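Local coordinates for lipoprotein (Actinomyces odontolyticus, PDB 3UP9) that probably binds L-methionine as the membrane-anchored substrate-binding lipoprotein of an uptake system, and is bound here to selenomethionine, at residues Gly107-Ile112 / Lys149-Arg154. Residues are numbered along the deposited sequence; the frame is centred on the assembly and turned at random.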
ATOM      1  N   GLY A 107      21.572  14.729   8.024  1.00 49.81           N
ATOM      2  CA  GLY A 107      20.209  14.456   8.490  1.00 49.93           C
ATOM      3  C   GLY A 107      19.794  13.042   8.125  1.00 48.90           C
ATOM      4  O   GLY A 107      20.550  12.336   7.465  1.00 50.05           O
ATOM      5  N   THR A 108      18.601  12.635   8.539  1.00 46.86           N
ATOM      6  CA  THR A 108      18.174  11.243   8.396  1.00 44.62           C
ATOM      7  C   THR A 108      16.797  11.111   7.727  1.00 42.50           C
ATOM      8  O   THR A 108      15.948  11.935   7.934  1.00 40.63           O
ATOM      9  CB  THR A 108      18.103  10.576   9.767  1.00 44.45           C
ATOM     10  OG1 THR A 108      17.282  11.375  10.608  1.00 41.65           O
ATOM     11  CG2 THR A 108      19.535  10.366  10.375  1.00 45.01           C
ATOM     12  N   ILE A 109      16.606  10.078   6.899  1.00 43.27           N
ATOM     13  CA  ILE A 109      15.329   9.807   6.242  1.00 41.09           C
ATOM     14  C   ILE A 109      15.032   8.349   6.506  1.00 40.11           C
ATOM     15  O   ILE A 109      15.792   7.490   6.117  1.00 38.51           O
ATOM     16  CB  ILE A 109      15.325  10.079   4.720  1.00 41.30           C
ATOM     17  CG1 ILE A 109      15.654  11.562   4.425  1.00 41.34           C
ATOM     18  CG2 ILE A 109      13.972   9.687   4.099  1.00 38.97           C
ATOM     19  CD1 ILE A 109      15.576  11.972   2.965  1.00 39.48           C
ATOM     20  N   GLY A 110      13.948   8.107   7.238  1.00 40.32           N
ATOM     21  CA  GLY A 110      13.384   6.776   7.392  1.00 40.14           C
ATOM     22  C   GLY A 110      12.819   6.233   6.097  1.00 40.00           C
ATOM     23  O   GLY A 110      12.115   6.939   5.368  1.00 42.46           O
ATOM     24  N   ILE A 111      13.109   4.975   5.816  1.00 40.35           N
ATOM     25  CA  ILE A 111      12.711   4.331   4.566  1.00 39.09           C
ATOM     26  C   ILE A 111      12.343   2.876   4.891  1.00 40.44           C
ATOM     27  O   ILE A 111      13.006   2.218   5.676  1.00 41.00           O
ATOM     28  CB  ILE A 111      13.859   4.432   3.517  1.00 39.21           C
ATOM     29  CG1 ILE A 111      13.394   4.056   2.099  1.00 37.94           C
ATOM     30  CG2 ILE A 111      15.101   3.623   3.962  1.00 39.75           C
ATOM     31  CD1 ILE A 111      14.278   4.654   0.997  1.00 37.78           C
ATOM     32  N   ILE A 112      11.254   2.396   4.316  1.00 40.44           N
ATOM     33  CA  ILE A 112      10.800   1.027   4.511  1.00 41.14           C
ATOM     34  C   ILE A 112      11.870  -0.002   4.045  1.00 45.40           C
ATOM     35  O   ILE A 112      12.750   0.273   3.193  1.00 48.36           O
ATOM     36  CB  ILE A 112       9.439   0.811   3.753  1.00 39.40           C
ATOM     37  CG1 ILE A 112       8.612  -0.307   4.414  1.00 38.43           C
ATOM     38  CG2 ILE A 112       9.706   0.558   2.254  1.00 36.22           C
ATOM     39  CD1 ILE A 112       7.162  -0.393   3.993  1.00 36.05           C
ATOM     40  N   LYS A 149      22.885  14.737  -1.785  1.00 59.27           N
ATOM     41  CA  LYS A 149      23.150  15.638  -0.649  1.00 59.45           C
ATOM     42  C   LYS A 149      23.663  14.740   0.482  1.00 59.42           C
ATOM     43  O   LYS A 149      23.541  13.531   0.414  1.00 61.44           O
ATOM     44  CB  LYS A 149      21.866  16.392  -0.230  1.00 59.06           C
ATOM     45  CG  LYS A 149      21.204  17.237  -1.329  1.00 61.24           C
ATOM     46  CD  LYS A 149      21.996  18.529  -1.662  1.00 65.32           C
ATOM     47  CE  LYS A 149      21.483  19.338  -2.876  1.00 66.14           C
ATOM     48  NZ  LYS A 149      20.400  20.343  -2.642  1.00 64.99           N
ATOM     49  N   ASN A 150      24.263  15.302   1.514  1.00 63.23           N
ATOM     50  CA  ASN A 150      24.792  14.495   2.606  1.00 62.68           C
ATOM     51  C   ASN A 150      23.734  14.189   3.681  1.00 59.24           C
ATOM     52  O   ASN A 150      23.411  15.029   4.520  1.00 56.50           O
ATOM     53  CB  ASN A 150      26.005  15.172   3.244  1.00 67.09           C
ATOM     54  CG  ASN A 150      26.642  14.297   4.313  1.00 71.61           C
ATOM     55  OD1 ASN A 150      26.553  14.589   5.499  1.00 72.65           O
ATOM     56  ND2 ASN A 150      27.246  13.186   3.895  1.00 78.15           N
ATOM     57  N   PHE A 151      23.191  12.980   3.636  1.00 54.47           N
ATOM     58  CA  PHE A 151      22.267  12.510   4.645  1.00 52.11           C
ATOM     59  C   PHE A 151      22.419  10.972   4.745  1.00 53.63           C
ATOM     60  O   PHE A 151      23.129  10.386   3.948  1.00 57.92           O
ATOM     61  CB  PHE A 151      20.835  12.911   4.250  1.00 48.83           C
ATOM     62  CG  PHE A 151      20.310  12.158   3.041  1.00 45.81           C
ATOM     63  CD1 PHE A 151      20.575  12.600   1.747  1.00 45.08           C
ATOM     64  CD2 PHE A 151      19.577  11.001   3.198  1.00 43.96           C
ATOM     65  CE1 PHE A 151      20.121  11.881   0.651  1.00 44.73           C
ATOM     66  CE2 PHE A 151      19.136  10.262   2.090  1.00 42.63           C
ATOM     67  CZ  PHE A 151      19.418  10.697   0.828  1.00 42.25           C
ATOM     68  N   ASP A 152      21.752  10.331   5.707  1.00 53.83           N
ATOM     69  CA  ASP A 152      21.694   8.877   5.834  1.00 54.13           C
ATOM     70  C   ASP A 152      20.266   8.370   5.771  1.00 51.67           C
ATOM     71  O   ASP A 152      19.364   8.953   6.378  1.00 48.90           O
ATOM     72  CB  ASP A 152      22.312   8.439   7.166  1.00 57.86           C
ATOM     73  CG  ASP A 152      23.748   8.854   7.278  1.00 63.31           C
ATOM     74  OD1 ASP A 152      24.495   8.645   6.300  1.00 64.76           O
ATOM     75  OD2 ASP A 152      24.130   9.414   8.323  1.00 71.41           O
ATOM     76  N   PHE A 153      20.062   7.275   5.046  1.00 50.58           N
ATOM     77  CA  PHE A 153      18.821   6.541   5.152  1.00 50.89           C
ATOM     78  C   PHE A 153      18.815   5.683   6.399  1.00 50.23           C
ATOM     79  O   PHE A 153      19.845   5.172   6.825  1.00 54.35           O
ATOM     80  CB  PHE A 153      18.619   5.630   3.958  1.00 50.44           C
ATOM     81  CG  PHE A 153      18.318   6.350   2.676  1.00 48.67           C
ATOM     82  CD1 PHE A 153      17.076   6.880   2.459  1.00 46.25           C
ATOM     83  CD2 PHE A 153      19.277   6.433   1.666  1.00 49.76           C
ATOM     84  CE1 PHE A 153      16.794   7.529   1.271  1.00 46.31           C
ATOM     85  CE2 PHE A 153      18.991   7.054   0.466  1.00 48.33           C
ATOM     86  CZ  PHE A 153      17.746   7.611   0.279  1.00 47.97           C
ATOM     87  N   ARG A 154      17.657   5.529   7.001  1.00 49.20           N
ATOM     88  CA  ARG A 154      17.519   4.545   8.081  1.00 50.28           C
ATOM     89  C   ARG A 154      16.351   3.641   7.786  1.00 47.36           C
ATOM     90  O   ARG A 154      15.201   4.090   7.739  1.00 45.00           O
ATOM     91  CB  ARG A 154      17.311   5.219   9.432  1.00 52.27           C
ATOM     92  CG  ARG A 154      18.433   6.127   9.822  1.00 54.96           C
ATOM     93  CD  ARG A 154      19.669   5.361  10.185  1.00 60.89           C
ATOM     94  NE  ARG A 154      20.402   6.280  11.026  1.00 68.23           N
ATOM     95  CZ  ARG A 154      20.192   6.441  12.336  1.00 70.08           C
ATOM     96  NH1 ARG A 154      19.315   5.676  13.024  1.00 66.90           N
ATOM     97  NH2 ARG A 154      20.901   7.365  12.963  1.00 72.36           N
TER
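Ile109 and Ile111 of strand 107-112 mesh with Phe151 and Phe153 of strand 151-156 on one face of a parallel strand pair. Ile109 fits its end methyl against the CD2/CE2 side of Phe151, with CD1 4.0 Å from Phe151 CE2. Its CG1 lies beside the backbone N (chi1 -60°) and the chain runs on extended, which carries the methyl back to that ring. Phe151 CB rests against Gly107 O, beside a residue with no side chain. Ile111 turns to the other ring, with its CD1 3.8 Å from Phe153 CE1. The edge of Phe151 points into a face of Phe153, and Phe151 CE2 sits over the ring centre, 3.4 Å above the plane. Phe153 thus lies between Phe151 and Ile111. Leu122 and Leu125 of helix 115-127 and Val131 close over this apolar face.

The backbones are joined by four hydrogen bonds in parallel register. Asp152 N binds Gly107 O at 2.9 Å, and Asp152 O accepts from Ile109 N. Arg154 N reaches Ile109 O at 2.8 Å, and Arg154 O takes Ile111 N, which stands above the carbonyl plane. The other face carries Thr108, Asp152 and Arg154. There Thr108 CG2 touches Arg154 NH2 at 4.2 Å, and both residues also rest on Phe168. Gly110 CA makes a CA-H...O contact with Arg154 O.

Strand 151-156 is the outermost strand at this end of a five-stranded mixed sheet, in one of the two lobes expected of a periplasmic-binding-protein fold. Backbone bonds fix the register, while the buried Ile/Phe face joins this edge strand to the core of its lobe.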